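Long-range contacts in putative sporulation-specific glycosylase ydhD (Bacillus subtilis subsp. subtilis str. 168, PDB 3CZ8), which probably hydrolyses glycosidic bonds of a polysaccharide during sporulation, the part described here being its family 18 catalytic domain: residues Glu120-Ala125 with Arg164-Gly169; Asp128-Phe133 with Gly169-Val174; Gln88-Pro93 with Ala124-Leu129; Val152-Ser157 with Met178-Tyr183. The protein carries 1 engineered substitution. All coordinates share one frame; numbering follows the deposited sequence.

Contact 1 (Glu120-Ala125 with Arg164-Gly169); sequences EQVSAA and RGYDYG
The phenol oxygen of Tyr-166 is gripped by several groups beside the backbone of Glu-120, the predicted proton donor of this family 18 glycosidase. Val-122 N gives it a weak bond that is long at 3.4 Å but nearly straight, with 164° at the hydrogen. A water donates to Tyr-166 OH while accepting from Gln-121 N, and the carbonyl of Phe-119 supplies the strongest polar partner. The tyrosine thus ties down the backbone on both sides of Glu-120, consistent with a second-shell role, and its OH lies 3.2 Å from Glu-120 CA. Glu-120 OE2 bonds a glycerol molecule, probably from the crystallisation liquor.

Beside this polar end, Val-122 crosses the Tyr-166 ring at a slant, with Val-122 CB 3.8 Å from Tyr-166 CZ. The methyl Val-122 CG1, set anti to the backbone N (chi1 166°), lies 3.9 Å from Gly-165 O. At Gly-165 the backbones come close, Gly-165 CA being 3.7 Å from Ser-123 O. Farther out, Ala-124 CB meets Arg-164 CB at 3.6 Å, and a water links Ala-124 O to Arg-164 NH1, whereas Arg-164 NE pairs with Asp-158.

The contact joins the loop between strand 114-118 and helix 127-143 to the approach to helix 168-174, with Tyr-166 also packed on Val-152 and Pro-153 of strand 147-153.

Contact 2 (Asp128-Phe133 with Gly169-Val174); sequences DLFTGF and GGIGAV
Two neighbouring helices on the outside of the TIM barrel, 127-143 and 168-174, pack side by side here, with Thr-131 at the centre of the contact. The local axes of Asp-128 to Phe-133 and Gly-169 to Val-174 approach to 9.3 Å and diverge by just 3°, so the two helices run parallel, as expected for successive helices of a beta/alpha barrel. The nearest CA atoms, those of Thr-131 and Ile-171, are 5.7 Å apart.

The methyl of Thr-131 makes the close approach: CG2 stands 3.4 Å from Gly-170 O. A first torsion of -53° turns that methyl anti to the backbone N, and places OG1 where it bonds the carbonyl of Arg-127 one turn earlier. The hydroxyl is therefore satisfied within its own helix, and the interface receives the apolar branch. At Gly-170, which has no side chain, the Thr-131 methyl comes directly against the backbone.

On the barrel side of Thr-131, the ring of Phe-130 approaches the end of Ile-171 obliquely, with Phe-130 CE1 4.3 Å from Ile-171 CD1. One turn further along, Val-174 CG2 lies 4.3 Å from Thr-131 O. Both approaches are wider than that of the Thr-131 methyl. Between these two segments the contact is packing; further along, Val-174 O takes a hydrogen bond from Arg-138 NE of helix 127-143.

Phe-130 and Ile-171 both rest on Ile-150 of strand 147-153, which underlies the two helices, while Ile-171 and Val-174 reach on to Leu-134 of helix 127-143.

Contact 3 (Gln88-Pro93 with Ala124-Leu129); sequences QVLNNP and AADRDL
The side chains of Asn-91 and Asp-126 cross at about a right angle, with the amide plane turned 54° from the carboxylate. Asn-91 CG is anti to the carbonyl carbon (chi1 -71°), which carries the amide across to Asp-126. Asn-91 ND2 donates to Asp-126 OD1 over 3.2 Å in a nearly straight bond, 171° at the hydrogen. The acceptor lies almost within the amide plane, whereas the donor comes from above the carboxylate plane. One water donates both to Asn-91 OD1, at 2.6 Å, and to Asp-126 OD1, so a second, bridged link runs beside the direct one. His-87 bonds both partners: its carbonyl takes a bond from Asn-91 ND2, and its ND1 is weakly bonded to Asp-126 OD2.

This pairing joins the end of helix 83-90 to the start of helix 127-143 on the outer side of the barrel. Asp-126 occupies the N-cap position of the second helix but makes no capping bond; its carboxylate is turned to Asn-91 and His-87 instead.

Leu-129 also crosses the Asn-91 side chain at about a right angle, bringing its CD1 within 3.4 Å of Asn-91 OD1. The same methyl lies 3.6 Å from Leu-90 O, packed against the last turn of helix 83-90. Leu-90 slants across Asp-126, with Leu-90 CD1 3.8 Å from Asp-126 CB. Beyond the segment, Leu-90 continues onto Phe-130 and Phe-133 of helix 127-143.

Contact 4 (Val152-Ser157 with Met178-Tyr183); sequences VPAKTS and MFIMAY
Backbone hydrogen bonds set the register: Val-152 N donates to Phe-179 O over 2.9 Å, and Val-152 O accepts from Met-181 N at 2.8 Å. Both are nearly straight, 170° and 168° at the hydrogen, so Val-152 spans the peptides on either side of Ile-180, its parallel bridge partner.

Apolar packing follows on the face holding Val-152 and Ile-180. With chi1 -64°, Val-152 CG1 lies anti to the carbonyl carbon, which leaves CG2 between the backbone N and the carbonyl carbon; from there CG2 meets Met-178 CG at 3.8 Å and Ile-180 CG1 at 4.0 Å. Past the strand end, Ala-154 CA touches Ile-180 CG2 at 3.8 Å, and Ala-154 CB lies the same distance from Ala-182 CA. Val-152 and Ile-180 also meet Tyr-168 of helix 168-174, whose hydroxyl bonds Pro-153 O.

Turns shape the exit of the second strand, where Met-181 and Ala-182 each centre an inverse gamma turn. The bonds are those of parallel strands, and the connection from strand 147-153 through helix 168-174 to strand 177-181 makes this a beta-alpha-beta unit, right-handed as in TIM barrels generally, with Pro-153 near the predicted catalytic Glu-120 at the C-terminal mouth.

In the fold
All four contacts lie in consecutive units of one TIM-barrel domain. Contact 3 opens first along the chain, and its second segment overlaps the first segments of contacts 1 and 2; contacts 1 and 2 cross each other, and contact 4 closes last. Contacts 2 and 3 share helix 127-143, contacts 1 and 2 share helix 168-174. The centre of contact 1 is about 9 Å from that of contact 2, 10 Å from contact 3 and 11 Å from contact 4, whereas contacts 3 and 4 stand about 20 Å apart. Contact 1, holding the predicted proton donor, packs Tyr-166 on Phe-130 of contact 2 and is joined to contact 4 by a probable hydrogen bond from Lys-155 NZ to Tyr-166 O.

Contact 1 (Glu120-Ala125 with Arg164-Gly169)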
loop_
_atom_site.group_PDB
_atom_site.type_symbol
_atom_site.label_atom_id
_atom_site.label_comp_id
_atom_site.label_asym_id
_atom_site.label_seq_id
_atom_site.Cartn_x
_atom_site.Cartn_y
_atom_site.Cartn_z
ATOM N N GLU A 120 -8.805 17.620 -8.672
ATOM C CA GLU A 120 -9.971 16.821 -8.996
ATOM C C GLU A 120 -11.250 17.567 -8.667
ATOM O O GLU A 120 -11.241 18.515 -7.865
ATOM C CB GLU A 120 -9.915 15.466 -8.303
ATOM C CG GLU A 120 -8.838 14.564 -8.879
ATOM C CD GLU A 120 -8.768 13.219 -8.193
ATOM O OE1 GLU A 120 -9.829 12.670 -7.818
ATOM O OE2 GLU A 120 -7.643 12.713 -8.027
ATOM N N GLN A 121 -12.332 17.132 -9.314
ATOM C CA GLN A 121 -13.647 17.779 -9.253
ATOM C C GLN A 121 -13.573 19.249 -9.679
ATOM O O GLN A 121 -14.177 20.122 -9.049
ATOM C CB GLN A 121 -14.299 17.620 -7.866
ATOM C CG GLN A 121 -14.606 16.169 -7.462
ATOM C CD GLN A 121 -14.879 16.024 -5.967
ATOM O OE1 GLN A 121 -15.594 16.832 -5.368
ATOM N NE2 GLN A 121 -14.307 14.989 -5.360
ATOM N N VAL A 122 -12.801 19.514 -10.733
ATOM C CA VAL A 122 -12.759 20.839 -11.340
ATOM C C VAL A 122 -14.101 21.019 -12.036
ATOM O O VAL A 122 -14.474 20.196 -12.877
ATOM C CB VAL A 122 -11.564 21.001 -12.339
ATOM C CG1 VAL A 122 -11.731 22.246 -13.225
ATOM C CG2 VAL A 122 -10.236 21.082 -11.579
ATOM N N SER A 123 -14.836 22.062 -11.651
ATOM C CA SER A 123 -16.146 22.338 -12.247
ATOM C C SER A 123 -16.033 22.667 -13.743
ATOM O O SER A 123 -15.010 23.175 -14.206
ATOM C CB SER A 123 -16.890 23.433 -11.471
ATOM O OG SER A 123 -16.276 24.697 -11.633
ATOM N N ALA A 124 -17.086 22.340 -14.486
ATOM C CA ALA A 124 -17.124 22.488 -15.941
ATOM C C ALA A 124 -17.074 23.936 -16.425
ATOM O O ALA A 124 -16.671 24.200 -17.562
ATOM C CB ALA A 124 -18.363 21.812 -16.488
ATOM N N ALA A 125 -17.499 24.864 -15.568
ATOM C CA ALA A 125 -17.464 26.292 -15.883
ATOM C C ALA A 125 -16.038 26.845 -15.839
ATOM O O ALA A 125 -15.739 27.863 -16.467
ATOM C CB ALA A 125 -18.351 27.063 -14.931
ATOM N N ARG A 164 -15.941 17.767 -17.846
ATOM C CA ARG A 164 -15.919 18.850 -18.824
ATOM C C ARG A 164 -14.884 19.922 -18.469
ATOM O O ARG A 164 -14.403 20.624 -19.343
ATOM C CB ARG A 164 -17.324 19.448 -18.990
ATOM C CG ARG A 164 -17.776 19.602 -20.438
ATOM C CD ARG A 164 -17.379 20.946 -21.013
ATOM N NE ARG A 164 -17.123 20.883 -22.451
ATOM C CZ ARG A 164 -16.939 21.942 -23.236
ATOM N NH1 ARG A 164 -17.001 23.177 -22.737
ATOM N NH2 ARG A 164 -16.706 21.766 -24.530
ATOM N N GLY A 165 -14.521 20.003 -17.187
ATOM C CA GLY A 165 -13.457 20.890 -16.706
ATOM C C GLY A 165 -12.049 20.570 -17.206
ATOM O O GLY A 165 -11.121 21.362 -17.014
ATOM N N TYR A 166 -11.894 19.416 -17.857
ATOM C CA TYR A 166 -10.601 18.945 -18.344
ATOM C C TYR A 166 -10.542 18.948 -19.860
ATOM O O TYR A 166 -10.924 17.984 -20.520
ATOM C CB TYR A 166 -10.284 17.558 -17.772
ATOM C CG TYR A 166 -10.337 17.538 -16.265
ATOM C CD1 TYR A 166 -9.282 18.053 -15.513
ATOM C CD2 TYR A 166 -11.451 17.034 -15.590
ATOM C CE1 TYR A 166 -9.321 18.054 -14.128
ATOM C CE2 TYR A 166 -11.504 17.034 -14.196
ATOM C CZ TYR A 166 -10.429 17.548 -13.479
ATOM O OH TYR A 166 -10.449 17.560 -12.116
ATOM N N ASP A 167 -10.064 20.062 -20.403
ATOM C CA ASP A 167 -9.866 20.210 -21.833
ATOM C C ASP A 167 -8.566 19.512 -22.217
ATOM O O ASP A 167 -7.497 20.053 -21.985
ATOM C CB ASP A 167 -9.806 21.702 -22.174
ATOM C CG ASP A 167 -9.696 21.971 -23.664
ATOM O OD1 ASP A 167 -9.618 23.160 -24.035
ATOM O OD2 ASP A 167 -9.688 21.013 -24.469
ATOM N N TYR A 168 -8.663 18.328 -22.824
ATOM C CA TYR A 168 -7.480 17.532 -23.197
ATOM C C TYR A 168 -6.545 18.233 -24.181
ATOM O O TYR A 168 -5.325 18.157 -24.038
ATOM C CB TYR A 168 -7.889 16.170 -23.776
ATOM C CG TYR A 168 -8.037 15.041 -22.760
ATOM C CD1 TYR A 168 -8.420 15.290 -21.441
ATOM C CD2 TYR A 168 -7.816 13.720 -23.136
ATOM C CE1 TYR A 168 -8.562 14.247 -20.520
ATOM C CE2 TYR A 168 -7.960 12.677 -22.229
ATOM C CZ TYR A 168 -8.336 12.945 -20.928
ATOM O OH TYR A 168 -8.478 11.906 -20.042
ATOM N N GLY A 169 -7.123 18.910 -25.173
ATOM C CA GLY A 169 -6.349 19.590 -26.211
ATOM C C GLY A 169 -5.656 20.825 -25.679
ATOM O O GLY A 169 -4.510 21.103 -26.038
HETATM O O HOH W 1 -12.099 14.951 -11.186
HETATM O O HOH W 2 -15.850 19.034 -14.619
HETATM O O HOH W 3 -17.324 24.117 -20.046
#

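Contact 2 (Asp128-Phe133 with Gly169-Val174)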
loop_
_atom_site.group_PDB
_atom_site.type_symbol
_atom_site.label_atom_id
_atom_site.label_comp_id
_atom_site.label_asym_id
_atom_site.label_seq_id
_atom_site.Cartn_x
_atom_site.Cartn_y
_atom_site.Cartn_z
ATOM N N ASP A 128 -11.756 26.627 -19.110
ATOM C CA ASP A 128 -10.802 27.495 -19.774
ATOM C C ASP A 128 -9.921 28.222 -18.761
ATOM O O ASP A 128 -8.774 28.564 -19.060
ATOM C CB ASP A 128 -11.534 28.468 -20.708
ATOM C CG ASP A 128 -12.073 27.779 -21.958
ATOM O OD1 ASP A 128 -12.829 28.420 -22.721
ATOM O OD2 ASP A 128 -11.739 26.592 -22.181
ATOM N N LEU A 129 -10.450 28.426 -17.559
ATOM C CA LEU A 129 -9.693 29.036 -16.466
ATOM C C LEU A 129 -8.626 28.098 -15.922
ATOM O O LEU A 129 -7.557 28.547 -15.492
ATOM C CB LEU A 129 -10.629 29.475 -15.335
ATOM C CG LEU A 129 -11.677 30.543 -15.670
ATOM C CD1 LEU A 129 -12.657 30.685 -14.522
ATOM C CD2 LEU A 129 -11.038 31.892 -16.004
ATOM N N PHE A 130 -8.929 26.800 -15.940
ATOM C CA PHE A 130 -7.979 25.764 -15.534
ATOM C C PHE A 130 -6.835 25.676 -16.537
ATOM O O PHE A 130 -5.677 25.635 -16.139
ATOM C CB PHE A 130 -8.680 24.405 -15.365
ATOM C CG PHE A 130 -7.816 23.334 -14.744
ATOM C CD1 PHE A 130 -7.949 22.009 -15.141
ATOM C CD2 PHE A 130 -6.871 23.644 -13.770
ATOM C CE1 PHE A 130 -7.166 21.009 -14.573
ATOM C CE2 PHE A 130 -6.073 22.652 -13.212
ATOM C CZ PHE A 130 -6.226 21.335 -13.611
ATOM N N THR A 131 -7.171 25.669 -17.828
ATOM C CA THR A 131 -6.180 25.688 -18.905
ATOM C C THR A 131 -5.269 26.919 -18.817
ATOM O O THR A 131 -4.046 26.799 -18.942
ATOM C CB THR A 131 -6.861 25.622 -20.285
ATOM O OG1 THR A 131 -7.754 24.503 -20.312
ATOM C CG2 THR A 131 -5.833 25.472 -21.413
ATOM N N GLY A 132 -5.878 28.081 -18.582
ATOM C CA GLY A 132 -5.159 29.340 -18.414
ATOM C C GLY A 132 -4.206 29.335 -17.231
ATOM O O GLY A 132 -3.073 29.813 -17.342
ATOM N N PHE A 133 -4.665 28.790 -16.105
ATOM C CA PHE A 133 -3.821 28.616 -14.919
ATOM C C PHE A 133 -2.604 27.740 -15.224
ATOM O O PHE A 133 -1.491 28.036 -14.784
ATOM C CB PHE A 133 -4.632 28.028 -13.755
ATOM C CG PHE A 133 -3.790 27.394 -12.684
ATOM C CD1 PHE A 133 -3.087 28.178 -11.776
ATOM C CD2 PHE A 133 -3.680 26.007 -12.596
ATOM C CE1 PHE A 133 -2.288 27.591 -10.802
ATOM C CE2 PHE A 133 -2.885 25.415 -11.621
ATOM C CZ PHE A 133 -2.189 26.206 -10.727
ATOM N N GLY A 169 -7.123 18.910 -25.173
ATOM C CA GLY A 169 -6.349 19.590 -26.211
ATOM C C GLY A 169 -5.656 20.825 -25.679
ATOM O O GLY A 169 -4.510 21.103 -26.038
ATOM N N GLY A 170 -6.354 21.557 -24.815
ATOM C CA GLY A 170 -5.808 22.747 -24.175
ATOM C C GLY A 170 -4.780 22.446 -23.094
ATOM O O GLY A 170 -3.799 23.181 -22.946
ATOM N N ILE A 171 -5.018 21.381 -22.330
ATOM C CA ILE A 171 -4.080 20.921 -21.296
ATOM C C ILE A 171 -2.847 20.296 -21.949
ATOM O O ILE A 171 -1.714 20.625 -21.592
ATOM C CB ILE A 171 -4.748 19.912 -20.316
ATOM C CG1 ILE A 171 -5.778 20.617 -19.423
ATOM C CG2 ILE A 171 -3.707 19.192 -19.436
ATOM C CD1 ILE A 171 -6.684 19.648 -18.662
ATOM N N GLY A 172 -3.074 19.406 -22.914
ATOM C CA GLY A 172 -1.989 18.763 -23.659
ATOM C C GLY A 172 -1.033 19.721 -24.351
ATOM O O GLY A 172 0.128 19.384 -24.577
ATOM N N ALA A 173 -1.523 20.919 -24.673
ATOM C CA ALA A 173 -0.712 21.958 -25.304
ATOM C C ALA A 173 0.215 22.660 -24.315
ATOM O O ALA A 173 1.282 23.143 -24.700
ATOM C CB ALA A 173 -1.611 22.980 -26.004
ATOM N N VAL A 174 -0.189 22.729 -23.047
ATOM C CA VAL A 174 0.579 23.487 -22.054
ATOM C C VAL A 174 1.394 22.650 -21.056
ATOM O O VAL A 174 2.327 23.168 -20.446
ATOM C CB VAL A 174 -0.288 24.532 -21.300
ATOM C CG1 VAL A 174 -0.898 25.510 -22.279
ATOM C CG2 VAL A 174 -1.375 23.855 -20.480
#

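Contact 3 (Gln88-Pro93 with Ala124-Leu129)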
loop_
_atom_site.group_PDB
_atom_site.type_symbol
_atom_site.label_atom_id
_atom_site.label_comp_id
_atom_site.label_asym_id
_atom_site.label_seq_id
_atom_site.Cartn_x
_atom_site.Cartn_y
_atom_site.Cartn_z
ATOM N N GLN A 88 -12.458 28.902 -6.204
ATOM C CA GLN A 88 -12.098 30.202 -5.639
ATOM C C GLN A 88 -10.722 30.666 -6.114
ATOM O O GLN A 88 -10.474 31.866 -6.234
ATOM C CB GLN A 88 -12.131 30.154 -4.108
ATOM C CG GLN A 88 -13.532 30.146 -3.501
ATOM C CD GLN A 88 -13.515 29.969 -1.991
ATOM O OE1 GLN A 88 -13.083 28.936 -1.478
ATOM N NE2 GLN A 88 -13.997 30.976 -1.273
ATOM N N VAL A 89 -9.842 29.704 -6.381
ATOM C CA VAL A 89 -8.506 29.975 -6.905
ATOM C C VAL A 89 -8.572 30.347 -8.391
ATOM O O VAL A 89 -8.021 31.373 -8.804
ATOM C CB VAL A 89 -7.559 28.769 -6.681
ATOM C CG1 VAL A 89 -6.259 28.941 -7.450
ATOM C CG2 VAL A 89 -7.268 28.591 -5.201
ATOM N N LEU A 90 -9.268 29.525 -9.178
ATOM C CA LEU A 90 -9.355 29.702 -10.627
ATOM C C LEU A 90 -10.105 30.966 -11.071
ATOM O O LEU A 90 -9.943 31.416 -12.208
ATOM C CB LEU A 90 -9.969 28.457 -11.290
ATOM C CG LEU A 90 -9.141 27.161 -11.284
ATOM C CD1 LEU A 90 -9.883 26.037 -11.990
ATOM C CD2 LEU A 90 -7.756 27.353 -11.897
ATOM N N ASN A 91 -10.906 31.538 -10.173
ATOM C CA ASN A 91 -11.706 32.724 -10.484
ATOM C C ASN A 91 -11.165 34.027 -9.877
ATOM O O ASN A 91 -11.644 35.116 -10.198
ATOM C CB ASN A 91 -13.170 32.499 -10.103
ATOM C CG ASN A 91 -13.859 31.507 -11.017
ATOM O OD1 ASN A 91 -14.530 31.892 -11.975
ATOM N ND2 ASN A 91 -13.693 30.220 -10.733
ATOM N N ASN A 92 -10.173 33.907 -9.000
ATOM C CA ASN A 92 -9.451 35.064 -8.490
ATOM C C ASN A 92 -8.055 35.106 -9.117
ATOM O O ASN A 92 -7.201 34.290 -8.764
ATOM C CB ASN A 92 -9.380 35.026 -6.954
ATOM C CG ASN A 92 -8.664 36.237 -6.355
ATOM O OD1 ASN A 92 -8.550 37.293 -6.981
ATOM N ND2 ASN A 92 -8.192 36.085 -5.121
ATOM N N PRO A 93 -7.827 36.050 -10.061
ATOM C CA PRO A 93 -6.547 36.197 -10.771
ATOM C C PRO A 93 -5.352 36.422 -9.851
ATOM O O PRO A 93 -4.257 35.957 -10.153
ATOM C CB PRO A 93 -6.781 37.418 -11.668
ATOM C CG PRO A 93 -8.257 37.435 -11.882
ATOM C CD PRO A 93 -8.816 37.029 -10.546
ATOM N N ALA A 124 -17.086 22.340 -14.486
ATOM C CA ALA A 124 -17.124 22.488 -15.941
ATOM C C ALA A 124 -17.074 23.936 -16.425
ATOM O O ALA A 124 -16.671 24.200 -17.562
ATOM C CB ALA A 124 -18.363 21.812 -16.488
ATOM N N ALA A 125 -17.499 24.864 -15.568
ATOM C CA ALA A 125 -17.464 26.292 -15.883
ATOM C C ALA A 125 -16.038 26.845 -15.839
ATOM O O ALA A 125 -15.739 27.863 -16.467
ATOM C CB ALA A 125 -18.351 27.063 -14.931
ATOM N N ASP A 126 -15.174 26.154 -15.098
ATOM C CA ASP A 126 -13.794 26.563 -14.874
ATOM C C ASP A 126 -12.815 25.893 -15.832
ATOM O O ASP A 126 -11.624 25.810 -15.531
ATOM C CB ASP A 126 -13.392 26.211 -13.442
ATOM C CG ASP A 126 -14.119 27.039 -12.405
ATOM O OD1 ASP A 126 -14.788 28.026 -12.775
ATOM O OD2 ASP A 126 -14.008 26.699 -11.208
ATOM N N ARG A 127 -13.312 25.447 -16.986
ATOM C CA ARG A 127 -12.503 24.646 -17.886
ATOM C C ARG A 127 -11.411 25.441 -18.614
ATOM O O ARG A 127 -10.265 24.988 -18.682
ATOM C CB ARG A 127 -13.392 23.807 -18.819
ATOM C CG ARG A 127 -13.875 24.428 -20.115
ATOM C CD ARG A 127 -13.258 23.717 -21.304
ATOM N NE ARG A 127 -13.445 22.268 -21.239
ATOM C CZ ARG A 127 -13.392 21.445 -22.285
ATOM N NH1 ARG A 127 -13.164 21.908 -23.508
ATOM N NH2 ARG A 127 -13.571 20.145 -22.100
ATOM N N ASP A 128 -11.756 26.627 -19.110
ATOM C CA ASP A 128 -10.802 27.495 -19.774
ATOM C C ASP A 128 -9.921 28.222 -18.761
ATOM O O ASP A 128 -8.774 28.564 -19.060
ATOM C CB ASP A 128 -11.534 28.468 -20.708
ATOM C CG ASP A 128 -12.073 27.779 -21.958
ATOM O OD1 ASP A 128 -12.829 28.420 -22.721
ATOM O OD2 ASP A 128 -11.739 26.592 -22.181
ATOM N N LEU A 129 -10.450 28.426 -17.559
ATOM C CA LEU A 129 -9.693 29.036 -16.466
ATOM C C LEU A 129 -8.626 28.098 -15.922
ATOM O O LEU A 129 -7.557 28.547 -15.492
ATOM C CB LEU A 129 -10.629 29.475 -15.335
ATOM C CG LEU A 129 -11.677 30.543 -15.670
ATOM C CD1 LEU A 129 -12.657 30.685 -14.522
ATOM C CD2 LEU A 129 -11.038 31.892 -16.004
HETATM O O HOH W 4 -15.960 30.393 -13.520
#

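Contact 4 (Val152-Ser157 with Met178-Tyr183)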
loop_
_atom_site.group_PDB
_atom_site.type_symbol
_atom_site.label_atom_id
_atom_site.label_comp_id
_atom_site.label_asym_id
_atom_site.label_seq_id
_atom_site.Cartn_x
_atom_site.Cartn_y
_atom_site.Cartn_z
ATOM N N VAL A 152 -5.183 13.667 -14.803
ATOM C CA VAL A 152 -6.551 13.919 -15.280
ATOM C C VAL A 152 -7.375 12.625 -15.255
ATOM O O VAL A 152 -6.813 11.530 -15.367
ATOM C CB VAL A 152 -6.597 14.551 -16.726
ATOM C CG1 VAL A 152 -5.949 15.930 -16.757
ATOM C CG2 VAL A 152 -5.976 13.632 -17.766
ATOM N N PRO A 153 -8.710 12.737 -15.089
ATOM C CA PRO A 153 -9.530 11.532 -15.232
ATOM C C PRO A 153 -9.652 11.127 -16.699
ATOM O O PRO A 153 -9.541 11.976 -17.587
ATOM C CB PRO A 153 -10.902 11.961 -14.685
ATOM C CG PRO A 153 -10.700 13.305 -14.061
ATOM C CD PRO A 153 -9.528 13.913 -14.745
ATOM N N ALA A 154 -9.859 9.837 -16.943
ATOM C CA ALA A 154 -10.017 9.318 -18.297
ATOM C C ALA A 154 -11.276 9.869 -18.957
ATOM O O ALA A 154 -12.349 9.883 -18.347
ATOM C CB ALA A 154 -10.054 7.808 -18.279
ATOM N N LYS A 155 -11.122 10.333 -20.195
ATOM C CA LYS A 155 -12.222 10.902 -20.973
ATOM C C LYS A 155 -12.339 10.170 -22.293
ATOM O O LYS A 155 -11.324 9.831 -22.912
ATOM C CB LYS A 155 -12.002 12.400 -21.238
ATOM C CG LYS A 155 -12.298 13.297 -20.049
ATOM C CD LYS A 155 -12.124 14.781 -20.372
ATOM C CE LYS A 155 -13.206 15.305 -21.299
ATOM N NZ LYS A 155 -13.353 16.783 -21.206
ATOM N N THR A 156 -13.585 9.936 -22.707
ATOM C CA THR A 156 -13.883 9.284 -23.984
ATOM C C THR A 156 -14.606 10.239 -24.934
ATOM O O THR A 156 -14.620 10.032 -26.152
ATOM C CB THR A 156 -14.695 7.975 -23.804
ATOM O OG1 THR A 156 -14.793 7.299 -25.063
ATOM C CG2 THR A 156 -16.102 8.251 -23.266
ATOM N N SER A 157 -15.181 11.303 -24.372
ATOM C CA SER A 157 -15.837 12.360 -25.144
ATOM C C SER A 157 -15.877 13.626 -24.291
ATOM O O SER A 157 -15.365 13.635 -23.172
ATOM C CB SER A 157 -17.258 11.948 -25.545
ATOM O OG SER A 157 -18.143 12.039 -24.443
ATOM N N MET A 178 0.944 14.227 -19.575
ATOM C CA MET A 178 -0.418 14.042 -19.093
ATOM C C MET A 178 -0.547 12.636 -18.538
ATOM O O MET A 178 -0.348 11.654 -19.263
ATOM C CB MET A 178 -1.419 14.280 -20.235
ATOM C CG MET A 178 -2.902 14.140 -19.881
ATOM S SD MET A 178 -4.033 14.428 -21.285
ATOM C CE MET A 178 -3.646 16.119 -21.631
ATOM N N PHE A 179 -0.842 12.546 -17.241
ATOM C CA PHE A 179 -1.078 11.260 -16.605
ATOM C C PHE A 179 -2.579 11.010 -16.646
ATOM O O PHE A 179 -3.348 11.670 -15.946
ATOM C CB PHE A 179 -0.597 11.239 -15.139
ATOM C CG PHE A 179 0.866 11.594 -14.928
ATOM C CD1 PHE A 179 1.822 11.426 -15.928
ATOM C CD2 PHE A 179 1.283 12.054 -13.679
ATOM C CE1 PHE A 179 3.157 11.741 -15.699
ATOM C CE2 PHE A 179 2.616 12.365 -13.442
ATOM C CZ PHE A 179 3.551 12.206 -14.454
ATOM N N ILE A 180 -3.003 10.063 -17.471
ATOM C CA ILE A 180 -4.425 9.784 -17.601
ATOM C C ILE A 180 -4.798 8.690 -16.629
ATOM O O ILE A 180 -4.272 7.586 -16.700
ATOM C CB ILE A 180 -4.825 9.407 -19.045
ATOM C CG1 ILE A 180 -4.561 10.585 -19.983
ATOM C CG2 ILE A 180 -6.303 8.998 -19.107
ATOM C CD1 ILE A 180 -4.668 10.225 -21.416
ATOM N N MET A 181 -5.695 9.009 -15.703
ATOM C CA MET A 181 -6.067 8.061 -14.667
ATOM C C MET A 181 -7.173 7.142 -15.175
ATOM O O MET A 181 -8.354 7.331 -14.875
ATOM C CB MET A 181 -6.414 8.799 -13.366
ATOM C CG MET A 181 -5.262 9.674 -12.811
ATOM S SD MET A 181 -3.700 8.836 -12.362
ATOM C CE MET A 181 -2.767 8.889 -13.840
ATOM N N ALA A 182 -6.759 6.147 -15.962
ATOM C CA ALA A 182 -7.676 5.285 -16.705
ATOM C C ALA A 182 -8.164 4.104 -15.866
ATOM O O ALA A 182 -7.774 2.953 -16.096
ATOM C CB ALA A 182 -7.018 4.803 -17.994
ATOM N N TYR A 183 -9.021 4.409 -14.895
ATOM C CA TYR A 183 -9.616 3.415 -14.000
ATOM C C TYR A 183 -10.847 4.002 -13.331
ATOM O O TYR A 183 -11.161 5.176 -13.542
ATOM C CB TYR A 183 -8.610 2.934 -12.935
ATOM C CG TYR A 183 -7.909 4.032 -12.164
ATOM C CD1 TYR A 183 -8.524 4.654 -11.079
ATOM C CD2 TYR A 183 -6.624 4.436 -12.510
ATOM C CE1 TYR A 183 -7.887 5.668 -10.378
ATOM C CE2 TYR A 183 -5.976 5.444 -11.806
ATOM C CZ TYR A 183 -6.615 6.052 -10.744
ATOM O OH TYR A 183 -5.984 7.050 -10.040
#